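Local coordinates for protein thermostable monoacylglycerol lipase (Bacillus, PDB 4LHE) that hydrolyses monoacylglycerols, releasing glycerol and a fatty acid, and is built on the alpha/beta-hydrolase fold, at residues Thr94-Gly99 with Tyr225-Leu230; Cys114-Ile119 with Asp182-Pro187; Asn120-Ile125 with His197-Gly202; Ile190-Glu195 with Ile218-Asn223. All coordinates share one frame; numbering follows the deposited sequence.

Contact 1 of 4, residues Thr94-Gly99 with Tyr225-Leu230; sequences TGLSMG and YHVATL. With SO4 (sulfate ion), chain D.
Ser-97 and His-226 face each other across this buried contact, OG of the serine 3.1 Å from NE2 of the imidazole. The geometry fits the nucleophile elbow and Ser-His-Asp triad of the alpha/beta-hydrolase fold. Strand 90-96 turns sharply into helix 98-109 through the GxSxG sequence, and Ser-97 occupies the apex with a positive phi of 51°; a backbone bond from Gly-99 N to Leu-96 O, 2.6 Å long, closes the turn behind it.

The polar contacts converge on a sulfate ion, probably taken up from the crystallisation liquor. Ser-97 places OG opposite its own amide nitrogen across the CA-CB bond (chi1 -168°), where it donates to sulfate O4 at 2.8 Å; Met-98 N adds a weak bond to the same oxygen. His-226 NE2 reaches sulfate O3 at 2.8 Å (N-H...O 147°), with the sulfur and the serine OG both near the plane of the ring at its edge. Outside the two segments, Phe-29 N and Thr-30 N also bind the sulfate, a grouping of backbone N-H consistent with an oxyanion hole. Asp-196, the probable acid of the triad, bonds through OD2 to His-226 ND1, which would limit rotation of the ring.

Van der Waals packing falls to Leu-96, whose two methyls lie on the loop 225-230. CD1 lies 3.6 Å from His-226 O, and CD2 makes the apolar pair, 4.1 Å from CG1 of Val-227, the centre of an inverse gamma turn. The same CD2 also comes within 3.6 Å of Thr-229 OG1, a hydroxyl already hydrogen-bonded to Ser-35 O.

Contact 2 of 4, residues Cys114-Ile119 with Asp182-Pro187; sequences CGIVPI and DRIVCP
Ile-116 and Ile-184 meet obliquely, the terminal CD1 of Ile-116 3.9 Å from the branch methyl CG2 of Ile-184, where the loop before strand 188-193 passes the start of strand 115-119. The contact joins adjacent parallel strands of the alpha/beta-hydrolase sheet at the point where the chain enters strand 188-193. The touching parts of the two chains run nearly at right angles, 98° apart.

Ile-116 carries CG1 between its amide nitrogen and its carbonyl carbon (chi1 55°), and from there the extended CG1-CD1 arm reaches the loop. Its other branch, CG2, rests 4.0 Å from SG of Cys-186. That sulfur is also folded back over its own backbone and lies against the main chain of Gly-115, 3.8 Å from CA, so that one thiol packs on two successive residues of the strand. Pro-187 comes alongside the chain instead: the CD atom of its ring sits 3.4 Å from Cys-114 O.

One hydrogen bond ties the backbones together. Ile-116 N donates to Pro-187 O at 3.0 Å with an N-H...O angle of 163°, and Gly-115 CA approaches the same oxygen at 3.4 Å in a CA-H...O contact. The bond leads into the parallel pairing of the neighbouring strands, which continues between Ile-116 and Leu-189.

The contact thus covers the start of strand 115-119. Ile-184 turns onto helix 98-109 at Leu-104 and Ala-107, Pro-187 touches Phe-244 of helix 234-247, and strand 90-96 pairs with Gly-115 and Val-117 through Val-93.

Contact 3 of 4, residues Asn120-Ile125 with His197-Gly202; sequences NAAVDI and HVVPPG
The loops that follow strands 115-119 and 188-193 meet beside the probable catalytic site, where Val-199 packs against the main chain of Asn-120 and Ala-121. No hydrogen bond crosses between them; the contact is made chiefly by the two methyls of one valine. CG1 points away from the valine's own amide nitrogen (chi1 173°) and lies 3.5 Å from Ala-121 O and 3.8 Å from Asn-120 O. The second methyl, CG2, is also near Asn-120 O and in addition meets carbon: Ala-122 CB at 3.9 Å and, less closely, CD1 of Ile-125 at 4.2 Å, an isoleucine whose end swings back to the opposing loop.

Val-199 also touches Ser-97 and His-226, so it joins the wall of these loops to the probable catalytic pair. Its amide and that of Val-198 both donate to OD1 of Asp-196, the likely acid of the triad, and these two bonds restrain the carboxylate. Asn-120 is a second-shell residue: its ND2 binds His-226 O while its OD1 accepts from Ser-193 N, so both ends of the amide are held and its rotation is set.

Beyond the loops, Ala-122 and Ile-125 lean on Met-174 of helix 164-179. Ala-121 and Val-123 pack on Ile-207 of helix 202-210, and Asn-120 and Pro-201 both touch Val-192 of strand 188-193.

Contact 4 of 4, residues Ile190-Glu195 with Ile218-Asn223; sequences IFVSDE and IVRLRN
Leu-221 O is gripped twice: Asp-194 N donates to it at 3.1 Å, and a water molecule donates to it at 2.6 Å. The same water accepts a bond from Glu-195 N at 3.2 Å, extending the link between the two chains a residue further along. The segments lie on strands 188-193 and 216-221, parallel neighbours in the beta-alpha-beta unit that helix 202-210 completes; strand 216-221 lies at an edge of the main sheet. The short segments 190-193 and 218-221 are inclined at 27° to each other.

The regular bonds alternate between the chains, beginning with Val-219 N to Ile-190 O at 2.7 Å. Val-192 then donates to Val-219 O and receives Leu-221 N on its own carbonyl.

On the face with Phe-191, Val-219 and Leu-221, the phenyl ring and Val-219 run side by side, CE1 3.7 Å from CG1, and Leu-221 crosses the ring obliquely through CD2. Helix 234-247 covers this side through Met-236, Arg-240 and Ser-241. On the other face Ile-190 and Ile-218 pack on helix 202-210, and Val-192 touches Pro-201. There Val-192 holds CG1 between its amide nitrogen and carbonyl carbon (chi1 57°), and that methyl, as modelled, lies over one face of the Arg-220 guanidinium, whose placement is doubtful.

Asp-194 joins Arg-220 and Arg-222 in a salt-bridge network, although the detail of the Arg-220 arm is equally unsure. On the sounder arm, Arg-222 NE donates to the syn lone pair of Asp-194 OD2 at 3.2 Å (N-H...O 145°).

All four contacts lie on or beside the mixed main sheet, at its parallel strands or the loops that leave them. Contact 1 lies deepest, about 6 Å from the centre of the chain, and pairs a strand end with a loop around the probable catalytic residues. Contact 3, about 11 Å from it between centres, has no hydrogen bond between its own segments, although both bond to residues of the probable triad. Contacts 2 and 4 differ in chemistry: one backbone bond and a few apolar touches at a strand's start in contact 2, a run of strand pairing in contact 4 that ends in surface ion pairs. Phe-191 of contact 4 packs on Val-117 and Ile-119 of contact 2, whereas contacts 2 and 3 merely adjoin in sequence.

Contact 1 of 4, residues Thr94-Gly99 with Tyr225-Leu230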
loop_
_atom_site.group_PDB
_atom_site.type_symbol
_atom_site.label_atom_id
_atom_site.label_comp_id
_atom_site.label_asym_id
_atom_site.label_seq_id
_atom_site.Cartn_x
_atom_site.Cartn_y
_atom_site.Cartn_z
ATOM N N THR A 94 6.983 -0.539 2.567
ATOM C CA THR A 94 5.823 -0.053 3.311
ATOM C C THR A 94 4.715 0.313 2.320
ATOM O O THR A 94 4.971 0.659 1.159
ATOM C CB THR A 94 6.165 1.149 4.213
ATOM O OG1 THR A 94 5.016 1.517 4.989
ATOM C CG2 THR A 94 6.613 2.371 3.383
ATOM N N GLY A 95 3.469 0.208 2.746
ATOM C CA GLY A 95 2.405 0.557 1.828
ATOM C C GLY A 95 1.078 0.675 2.523
ATOM O O GLY A 95 0.880 0.076 3.578
ATOM N N LEU A 96 0.174 1.432 1.913
ATOM C CA LEU A 96 -1.148 1.669 2.470
ATOM C C LEU A 96 -2.219 0.772 1.842
ATOM O O LEU A 96 -2.330 0.692 0.618
ATOM C CB LEU A 96 -1.529 3.133 2.252
ATOM C CG LEU A 96 -2.945 3.530 2.650
ATOM C CD1 LEU A 96 -3.124 3.420 4.168
ATOM C CD2 LEU A 96 -3.220 4.947 2.158
ATOM N N SER A 97 -3.011 0.111 2.682
ATOM C CA SER A 97 -4.147 -0.671 2.201
ATOM C C SER A 97 -3.597 -1.586 1.103
ATOM O O SER A 97 -2.526 -2.176 1.308
ATOM C CB SER A 97 -5.265 0.246 1.727
ATOM O OG SER A 97 -6.456 -0.510 1.519
ATOM N N MET A 98 -4.269 -1.709 -0.052
ATOM C CA MET A 98 -3.690 -2.498 -1.157
ATOM C C MET A 98 -2.163 -2.402 -1.321
ATOM O O MET A 98 -1.500 -3.358 -1.742
ATOM C CB MET A 98 -4.359 -2.263 -2.521
ATOM C CG MET A 98 -3.956 -3.325 -3.556
ATOM S SD MET A 98 -4.501 -3.129 -5.275
ATOM C CE MET A 98 -3.445 -1.800 -5.808
ATOM N N GLY A 99 -1.596 -1.250 -0.993
ATOM C CA GLY A 99 -0.141 -1.136 -1.037
ATOM C C GLY A 99 0.451 -1.989 0.065
ATOM O O GLY A 99 1.594 -2.478 -0.032
ATOM N N TYR A 225 -8.544 7.558 10.392
ATOM C CA TYR A 225 -9.361 6.585 9.690
ATOM C C TYR A 225 -8.487 5.920 8.626
ATOM O O TYR A 225 -7.260 6.084 8.621
ATOM C CB TYR A 225 -10.508 7.254 8.934
ATOM C CG TYR A 225 -11.507 7.985 9.801
ATOM C CD1 TYR A 225 -11.607 7.730 11.165
ATOM C CD2 TYR A 225 -12.357 8.939 9.242
ATOM C CE1 TYR A 225 -12.530 8.417 11.949
ATOM C CE2 TYR A 225 -13.275 9.625 10.013
ATOM C CZ TYR A 225 -13.360 9.358 11.362
ATOM O OH TYR A 225 -14.281 10.049 12.118
ATOM N N HIS A 226 -9.123 5.181 7.728
ATOM C CA HIS A 226 -8.400 4.356 6.759
ATOM C C HIS A 226 -7.138 4.930 6.123
ATOM O O HIS A 226 -6.094 4.269 6.104
ATOM C CB HIS A 226 -9.331 3.923 5.639
ATOM C CG HIS A 226 -8.705 2.961 4.679
ATOM N ND1 HIS A 226 -8.101 1.794 5.094
ATOM C CD2 HIS A 226 -8.600 2.980 3.328
ATOM C CE1 HIS A 226 -7.655 1.131 4.040
ATOM N NE2 HIS A 226 -7.945 1.830 2.956
ATOM N N VAL A 227 -7.247 6.133 5.572
ATOM C CA VAL A 227 -6.134 6.747 4.835
ATOM C C VAL A 227 -5.147 7.366 5.818
ATOM O O VAL A 227 -4.936 8.577 5.821
ATOM C CB VAL A 227 -6.629 7.829 3.883
ATOM C CG1 VAL A 227 -5.501 8.259 2.912
ATOM C CG2 VAL A 227 -7.814 7.307 3.096
ATOM N N ALA A 228 -4.552 6.517 6.653
ATOM C CA ALA A 228 -3.787 6.950 7.830
ATOM C C ALA A 228 -2.515 7.757 7.492
ATOM O O ALA A 228 -2.061 8.577 8.284
ATOM C CB ALA A 228 -3.444 5.717 8.686
ATOM N N THR A 229 -1.958 7.523 6.302
ATOM C CA THR A 229 -0.708 8.160 5.879
ATOM C C THR A 229 -0.894 9.654 5.637
ATOM O O THR A 229 0.073 10.424 5.613
ATOM C CB THR A 229 -0.180 7.509 4.593
ATOM O OG1 THR A 229 -1.221 7.513 3.602
ATOM C CG2 THR A 229 0.253 6.062 4.853
ATOM N N LEU A 230 -2.143 10.062 5.439
ATOM C CA LEU A 230 -2.454 11.468 5.240
ATOM C C LEU A 230 -3.201 12.038 6.447
ATOM O O LEU A 230 -3.479 13.245 6.497
ATOM C CB LEU A 230 -3.337 11.641 4.009
ATOM C CG LEU A 230 -2.797 11.296 2.624
ATOM C CD1 LEU A 230 -3.891 11.533 1.589
ATOM C CD2 LEU A 230 -1.609 12.132 2.311
HETATM S S SO4 D . -7.136 1.835 -0.752
HETATM O O1 SO4 D . -7.687 2.336 -2.008
HETATM O O2 SO4 D . -6.238 2.852 -0.164
HETATM O O3 SO4 D . -8.231 1.582 0.185
HETATM O O4 SO4 D . -6.446 0.576 -1.042
#

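Contact 2 of 4, residues Cys114-Ile119 with Asp182-Pro187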
loop_
_atom_site.group_PDB
_atom_site.type_symbol
_atom_site.label_atom_id
_atom_site.label_comp_id
_atom_site.label_asym_id
_atom_site.label_seq_id
_atom_site.Cartn_x
_atom_site.Cartn_y
_atom_site.Cartn_z
ATOM N N CYS A 114 14.608 -6.747 4.135
ATOM C CA CYS A 114 15.027 -6.673 5.531
ATOM C C CYS A 114 13.891 -6.303 6.490
ATOM O O CYS A 114 14.074 -6.351 7.703
ATOM C CB CYS A 114 16.205 -5.714 5.685
ATOM S SG CYS A 114 17.763 -6.352 4.967
ATOM N N GLY A 115 12.722 -5.952 5.959
ATOM C CA GLY A 115 11.589 -5.630 6.823
ATOM C C GLY A 115 10.407 -5.017 6.094
ATOM O O GLY A 115 10.569 -4.445 5.012
ATOM N N ILE A 116 9.216 -5.131 6.684
ATOM C CA ILE A 116 8.018 -4.562 6.072
ATOM C C ILE A 116 7.176 -3.741 7.029
ATOM O O ILE A 116 7.097 -4.043 8.226
ATOM C CB ILE A 116 7.123 -5.632 5.408
ATOM C CG1 ILE A 116 6.740 -6.739 6.404
ATOM C CG2 ILE A 116 7.811 -6.200 4.156
ATOM C CD1 ILE A 116 5.872 -7.813 5.779
ATOM N N VAL A 117 6.552 -2.696 6.492
ATOM C CA VAL A 117 5.658 -1.849 7.281
ATOM C C VAL A 117 4.292 -1.666 6.584
ATOM O O VAL A 117 4.015 -0.633 5.949
ATOM C CB VAL A 117 6.315 -0.471 7.628
ATOM C CG1 VAL A 117 5.438 0.295 8.606
ATOM C CG2 VAL A 117 7.681 -0.685 8.268
ATOM N N PRO A 118 3.435 -2.693 6.670
ATOM C CA PRO A 118 2.098 -2.563 6.073
ATOM C C PRO A 118 1.205 -1.662 6.928
ATOM O O PRO A 118 1.273 -1.731 8.152
ATOM C CB PRO A 118 1.571 -4.006 6.084
ATOM C CG PRO A 118 2.349 -4.697 7.190
ATOM C CD PRO A 118 3.697 -4.045 7.212
ATOM N N ILE A 119 0.402 -0.812 6.299
ATOM C CA ILE A 119 -0.464 0.106 7.044
ATOM C C ILE A 119 -1.890 -0.128 6.580
ATOM O O ILE A 119 -2.182 0.071 5.402
ATOM C CB ILE A 119 -0.110 1.571 6.718
ATOM C CG1 ILE A 119 1.382 1.840 6.956
ATOM C CG2 ILE A 119 -0.998 2.535 7.489
ATOM C CD1 ILE A 119 1.821 3.260 6.580
ATOM N N ASP A 182 2.818 -17.264 5.358
ATOM C CA ASP A 182 3.871 -18.094 5.943
ATOM C C ASP A 182 5.234 -17.954 5.247
ATOM O O ASP A 182 6.273 -18.265 5.837
ATOM C CB ASP A 182 3.410 -19.552 5.907
ATOM C CG ASP A 182 2.956 -19.974 4.524
ATOM O OD1 ASP A 182 1.757 -19.789 4.197
ATOM O OD2 ASP A 182 3.808 -20.472 3.756
ATOM N N ARG A 183 5.231 -17.490 4.000
ATOM C CA ARG A 183 6.474 -17.244 3.259
ATOM C C ARG A 183 7.262 -16.046 3.809
ATOM O O ARG A 183 8.453 -15.896 3.526
ATOM C CB ARG A 183 6.177 -16.997 1.771
ATOM C CG ARG A 183 5.246 -18.025 1.090
ATOM C CD ARG A 183 5.998 -19.250 0.558
ATOM N NE ARG A 183 5.185 -20.065 -0.359
ATOM C CZ ARG A 183 4.516 -21.165 -0.007
ATOM N NH1 ARG A 183 4.552 -21.594 1.251
ATOM N NH2 ARG A 183 3.809 -21.843 -0.911
ATOM N N ILE A 184 6.589 -15.186 4.575
ATOM C CA ILE A 184 7.207 -13.963 5.089
ATOM C C ILE A 184 7.973 -14.219 6.388
ATOM O O ILE A 184 7.383 -14.621 7.384
ATOM C CB ILE A 184 6.154 -12.858 5.339
ATOM C CG1 ILE A 184 5.421 -12.507 4.044
ATOM C CG2 ILE A 184 6.819 -11.614 5.873
ATOM C CD1 ILE A 184 4.288 -11.476 4.236
ATOM N N VAL A 185 9.281 -13.964 6.387
ATOM C CA VAL A 185 10.074 -14.155 7.601
ATOM C C VAL A 185 10.813 -12.899 8.115
ATOM O O VAL A 185 11.507 -12.967 9.142
ATOM C CB VAL A 185 11.097 -15.311 7.434
ATOM C CG1 VAL A 185 10.408 -16.596 6.990
ATOM C CG2 VAL A 185 12.183 -14.911 6.460
ATOM N N CYS A 186 10.676 -11.764 7.425
ATOM C CA CYS A 186 11.413 -10.567 7.828
ATOM C C CYS A 186 10.671 -9.839 8.937
ATOM O O CYS A 186 9.478 -10.090 9.152
ATOM C CB CYS A 186 11.631 -9.647 6.627
ATOM S SG CYS A 186 10.105 -8.994 5.930
ATOM N N PRO A 187 11.377 -8.971 9.690
ATOM C CA PRO A 187 10.711 -8.167 10.724
ATOM C C PRO A 187 9.467 -7.433 10.205
ATOM O O PRO A 187 9.460 -6.905 9.091
ATOM C CB PRO A 187 11.795 -7.154 11.118
ATOM C CG PRO A 187 13.064 -7.934 10.965
ATOM C CD PRO A 187 12.845 -8.784 9.712
#

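Contact 3 of 4, residues Asn120-Ile125 with His197-Gly202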
loop_
_atom_site.group_PDB
_atom_site.type_symbol
_atom_site.label_atom_id
_atom_site.label_comp_id
_atom_site.label_asym_id
_atom_site.label_seq_id
_atom_site.Cartn_x
_atom_site.Cartn_y
_atom_site.Cartn_z
ATOM N N ASN A 120 -2.777 -0.531 7.488
ATOM C CA ASN A 120 -4.149 -0.887 7.112
ATOM C C ASN A 120 -4.233 -1.829 5.901
ATOM O O ASN A 120 -5.132 -1.704 5.060
ATOM C CB ASN A 120 -4.998 0.368 6.878
ATOM C CG ASN A 120 -5.341 1.089 8.169
ATOM O OD1 ASN A 120 -5.401 0.481 9.242
ATOM N ND2 ASN A 120 -5.565 2.393 8.074
ATOM N N ALA A 121 -3.283 -2.759 5.824
ATOM C CA ALA A 121 -3.187 -3.715 4.721
ATOM C C ALA A 121 -4.434 -4.584 4.633
ATOM O O ALA A 121 -4.994 -4.998 5.657
ATOM C CB ALA A 121 -1.950 -4.581 4.871
ATOM N N ALA A 122 -4.857 -4.840 3.398
ATOM C CA ALA A 122 -6.068 -5.604 3.103
ATOM C C ALA A 122 -5.729 -7.042 2.720
ATOM O O ALA A 122 -4.980 -7.274 1.764
ATOM C CB ALA A 122 -6.832 -4.928 1.973
ATOM N N VAL A 123 -6.300 -8.000 3.451
ATOM C CA VAL A 123 -5.990 -9.422 3.266
ATOM C C VAL A 123 -7.255 -10.289 3.151
ATOM O O VAL A 123 -7.260 -11.327 2.473
ATOM C CB VAL A 123 -5.026 -9.913 4.386
ATOM C CG1 VAL A 123 -5.364 -11.311 4.845
ATOM C CG2 VAL A 123 -3.566 -9.816 3.923
ATOM N N ASP A 124 -8.334 -9.843 3.783
ATOM C CA ASP A 124 -9.613 -10.545 3.698
ATOM C C ASP A 124 -10.791 -9.571 3.860
ATOM O O ASP A 124 -11.203 -9.278 4.984
ATOM C CB ASP A 124 -9.670 -11.647 4.767
ATOM C CG ASP A 124 -11.006 -12.390 4.790
ATOM O OD1 ASP A 124 -11.594 -12.617 3.704
ATOM O OD2 ASP A 124 -11.461 -12.754 5.902
ATOM N N ILE A 125 -11.327 -9.063 2.749
ATOM C CA ILE A 125 -12.461 -8.132 2.819
ATOM C C ILE A 125 -13.795 -8.811 2.498
ATOM O O ILE A 125 -14.053 -9.170 1.345
ATOM C CB ILE A 125 -12.308 -6.917 1.870
ATOM C CG1 ILE A 125 -10.990 -6.175 2.114
ATOM C CG2 ILE A 125 -13.485 -5.961 2.034
ATOM C CD1 ILE A 125 -10.954 -4.795 1.461
ATOM N N HIS A 197 -12.794 2.379 8.391
ATOM C CA HIS A 197 -14.145 2.022 7.935
ATOM C C HIS A 197 -14.120 1.369 6.551
ATOM O O HIS A 197 -15.170 1.215 5.919
ATOM C CB HIS A 197 -15.068 3.252 7.867
ATOM C CG HIS A 197 -14.993 4.158 9.063
ATOM N ND1 HIS A 197 -14.431 5.422 9.002
ATOM C CD2 HIS A 197 -15.429 4.000 10.333
ATOM C CE1 HIS A 197 -14.511 5.991 10.194
ATOM N NE2 HIS A 197 -15.111 5.153 11.021
ATOM N N VAL A 198 -12.928 1.000 6.080
ATOM C CA VAL A 198 -12.766 0.369 4.768
ATOM C C VAL A 198 -12.221 -1.047 4.894
ATOM O O VAL A 198 -12.813 -1.995 4.376
ATOM C CB VAL A 198 -11.830 1.181 3.848
ATOM C CG1 VAL A 198 -11.640 0.471 2.517
ATOM C CG2 VAL A 198 -12.382 2.575 3.633
ATOM N N VAL A 199 -11.086 -1.173 5.580
ATOM C CA VAL A 199 -10.444 -2.464 5.833
ATOM C C VAL A 199 -10.609 -2.772 7.316
ATOM O O VAL A 199 -10.250 -1.956 8.158
ATOM C CB VAL A 199 -8.936 -2.431 5.458
ATOM C CG1 VAL A 199 -8.244 -3.720 5.874
ATOM C CG2 VAL A 199 -8.766 -2.216 3.959
ATOM N N PRO A 200 -11.208 -3.929 7.641
ATOM C CA PRO A 200 -11.499 -4.274 9.043
ATOM C C PRO A 200 -10.200 -4.425 9.821
ATOM O O PRO A 200 -9.280 -5.073 9.311
ATOM C CB PRO A 200 -12.193 -5.638 8.932
ATOM C CG PRO A 200 -12.726 -5.698 7.494
ATOM C CD PRO A 200 -11.691 -4.954 6.694
ATOM N N PRO A 201 -10.115 -3.832 11.026
ATOM C CA PRO A 201 -8.855 -3.849 11.784
ATOM C C PRO A 201 -8.364 -5.265 12.086
ATOM O O PRO A 201 -7.171 -5.459 12.345
ATOM C CB PRO A 201 -9.216 -3.121 13.083
ATOM C CG PRO A 201 -10.388 -2.264 12.731
ATOM C CD PRO A 201 -11.157 -3.047 11.710
ATOM N N GLY A 202 -9.272 -6.239 12.043
ATOM C CA GLY A 202 -8.916 -7.620 12.295
ATOM C C GLY A 202 -7.911 -8.165 11.290
ATOM O O GLY A 202 -7.294 -9.201 11.545
#

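Contact 4 of 4, residues Ile190-Glu195 with Ile218-Asn223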
loop_
_atom_site.group_PDB
_atom_site.type_symbol
_atom_site.label_atom_id
_atom_site.label_comp_id
_atom_site.label_asym_id
_atom_site.label_seq_id
_atom_site.Cartn_x
_atom_site.Cartn_y
_atom_site.Cartn_z
ATOM N N ILE A 190 3.301 -3.506 12.049
ATOM C CA ILE A 190 1.954 -3.529 11.483
ATOM C C ILE A 190 1.110 -2.413 12.074
ATOM O O ILE A 190 0.726 -2.484 13.246
ATOM C CB ILE A 190 1.298 -4.909 11.744
ATOM C CG1 ILE A 190 2.126 -6.032 11.101
ATOM C CG2 ILE A 190 -0.129 -4.962 11.213
ATOM C CD1 ILE A 190 1.639 -7.434 11.455
ATOM N N PHE A 191 0.832 -1.377 11.268
ATOM C CA PHE A 191 -0.073 -0.299 11.656
ATOM C C PHE A 191 -1.537 -0.612 11.366
ATOM O O PHE A 191 -1.871 -1.172 10.322
ATOM C CB PHE A 191 0.289 1.000 10.923
ATOM C CG PHE A 191 1.595 1.605 11.373
ATOM C CD1 PHE A 191 1.702 2.224 12.616
ATOM C CD2 PHE A 191 2.718 1.562 10.550
ATOM C CE1 PHE A 191 2.913 2.783 13.029
ATOM C CE2 PHE A 191 3.914 2.126 10.959
ATOM C CZ PHE A 191 4.020 2.730 12.190
ATOM N N VAL A 192 -2.416 -0.216 12.285
ATOM C CA VAL A 192 -3.845 -0.407 12.077
ATOM C C VAL A 192 -4.626 0.743 12.702
ATOM O O VAL A 192 -4.389 1.132 13.851
ATOM C CB VAL A 192 -4.331 -1.769 12.613
ATOM C CG1 VAL A 192 -3.997 -1.917 14.099
ATOM C CG2 VAL A 192 -5.824 -1.932 12.362
ATOM N N SER A 193 -5.518 1.322 11.911
ATOM C CA SER A 193 -6.351 2.402 12.394
ATOM C C SER A 193 -7.552 1.780 13.093
ATOM O O SER A 193 -8.272 0.978 12.477
ATOM C CB SER A 193 -6.797 3.294 11.229
ATOM O OG SER A 193 -5.703 4.037 10.706
ATOM N N ASP A 194 -7.736 2.119 14.371
ATOM C CA ASP A 194 -8.887 1.647 15.151
ATOM C C ASP A 194 -10.164 1.897 14.378
ATOM O O ASP A 194 -11.021 1.020 14.264
ATOM C CB ASP A 194 -9.002 2.388 16.489
ATOM C CG ASP A 194 -7.942 1.981 17.484
ATOM O OD1 ASP A 194 -7.396 0.872 17.345
ATOM O OD2 ASP A 194 -7.656 2.773 18.411
ATOM N N GLU A 195 -10.271 3.105 13.838
ATOM C CA GLU A 195 -11.478 3.517 13.144
ATOM C C GLU A 195 -11.362 3.465 11.617
ATOM O O GLU A 195 -11.892 4.334 10.924
ATOM C CB GLU A 195 -11.911 4.909 13.622
ATOM C CG GLU A 195 -12.214 4.982 15.130
ATOM C CD GLU A 195 -12.812 6.323 15.564
ATOM O OE1 GLU A 195 -13.944 6.644 15.132
ATOM O OE2 GLU A 195 -12.150 7.054 16.340
ATOM N N ILE A 218 2.141 -5.150 16.441
ATOM C CA ILE A 218 1.002 -4.362 15.972
ATOM C C ILE A 218 0.946 -3.011 16.664
ATOM O O ILE A 218 0.987 -2.919 17.902
ATOM C CB ILE A 218 -0.331 -5.098 16.138
ATOM C CG1 ILE A 218 -0.348 -6.351 15.269
ATOM C CG2 ILE A 218 -1.494 -4.184 15.753
ATOM C CD1 ILE A 218 -1.692 -7.061 15.211
ATOM N N VAL A 219 0.869 -1.953 15.860
ATOM C CA VAL A 219 0.762 -0.604 16.398
ATOM C C VAL A 219 -0.591 0.009 16.039
ATOM O O VAL A 219 -0.956 0.123 14.853
ATOM C CB VAL A 219 1.955 0.278 15.942
ATOM C CG1 VAL A 219 1.780 1.719 16.381
ATOM C CG2 VAL A 219 3.251 -0.286 16.502
ATOM N N ARG A 220 -1.342 0.373 17.075
ATOM C CA ARG A 220 -2.674 0.957 16.910
ATOM C C ARG A 220 -2.621 2.473 16.696
ATOM O O ARG A 220 -1.900 3.192 17.400
ATOM C CB ARG A 220 -3.569 0.618 18.110
ATOM C CG ARG A 220 -3.799 -0.883 18.306
ATOM C CD ARG A 220 -5.251 -1.169 18.678
ATOM N NE ARG A 220 -5.791 -2.304 17.924
ATOM C CZ ARG A 220 -6.565 -2.208 16.835
ATOM N NH1 ARG A 220 -6.915 -1.018 16.350
ATOM N NH2 ARG A 220 -6.998 -3.315 16.228
ATOM N N LEU A 221 -3.361 2.938 15.692
ATOM C CA LEU A 221 -3.443 4.348 15.359
ATOM C C LEU A 221 -4.799 4.856 15.825
ATOM O O LEU A 221 -5.841 4.459 15.286
ATOM C CB LEU A 221 -3.282 4.550 13.850
ATOM C CG LEU A 221 -1.952 4.062 13.258
ATOM C CD1 LEU A 221 -1.906 4.217 11.729
ATOM C CD2 LEU A 221 -0.776 4.806 13.914
ATOM N N ARG A 222 -4.784 5.750 16.809
ATOM C CA ARG A 222 -6.012 6.114 17.523
ATOM C C ARG A 222 -6.763 7.329 16.987
ATOM O O ARG A 222 -7.950 7.504 17.293
ATOM C CB ARG A 222 -5.717 6.293 19.016
ATOM C CG ARG A 222 -6.227 5.148 19.872
ATOM C CD ARG A 222 -5.134 4.378 20.622
ATOM N NE ARG A 222 -5.637 3.040 20.943
ATOM C CZ ARG A 222 -5.084 2.192 21.802
ATOM N NH1 ARG A 222 -3.982 2.523 22.464
ATOM N NH2 ARG A 222 -5.642 1.003 21.991
ATOM N N ASN A 223 -6.088 8.160 16.193
ATOM C CA ASN A 223 -6.707 9.388 15.687
ATOM C C ASN A 223 -6.803 9.424 14.155
ATOM O O ASN A 223 -6.750 10.492 13.553
ATOM C CB ASN A 223 -5.933 10.615 16.192
ATOM C CG ASN A 223 -6.779 11.891 16.209
ATOM O OD1 ASN A 223 -8.014 11.846 16.109
ATOM N ND2 ASN A 223 -6.110 13.037 16.334
HETATM O O HOH W 1 -8.266 5.413 14.865
#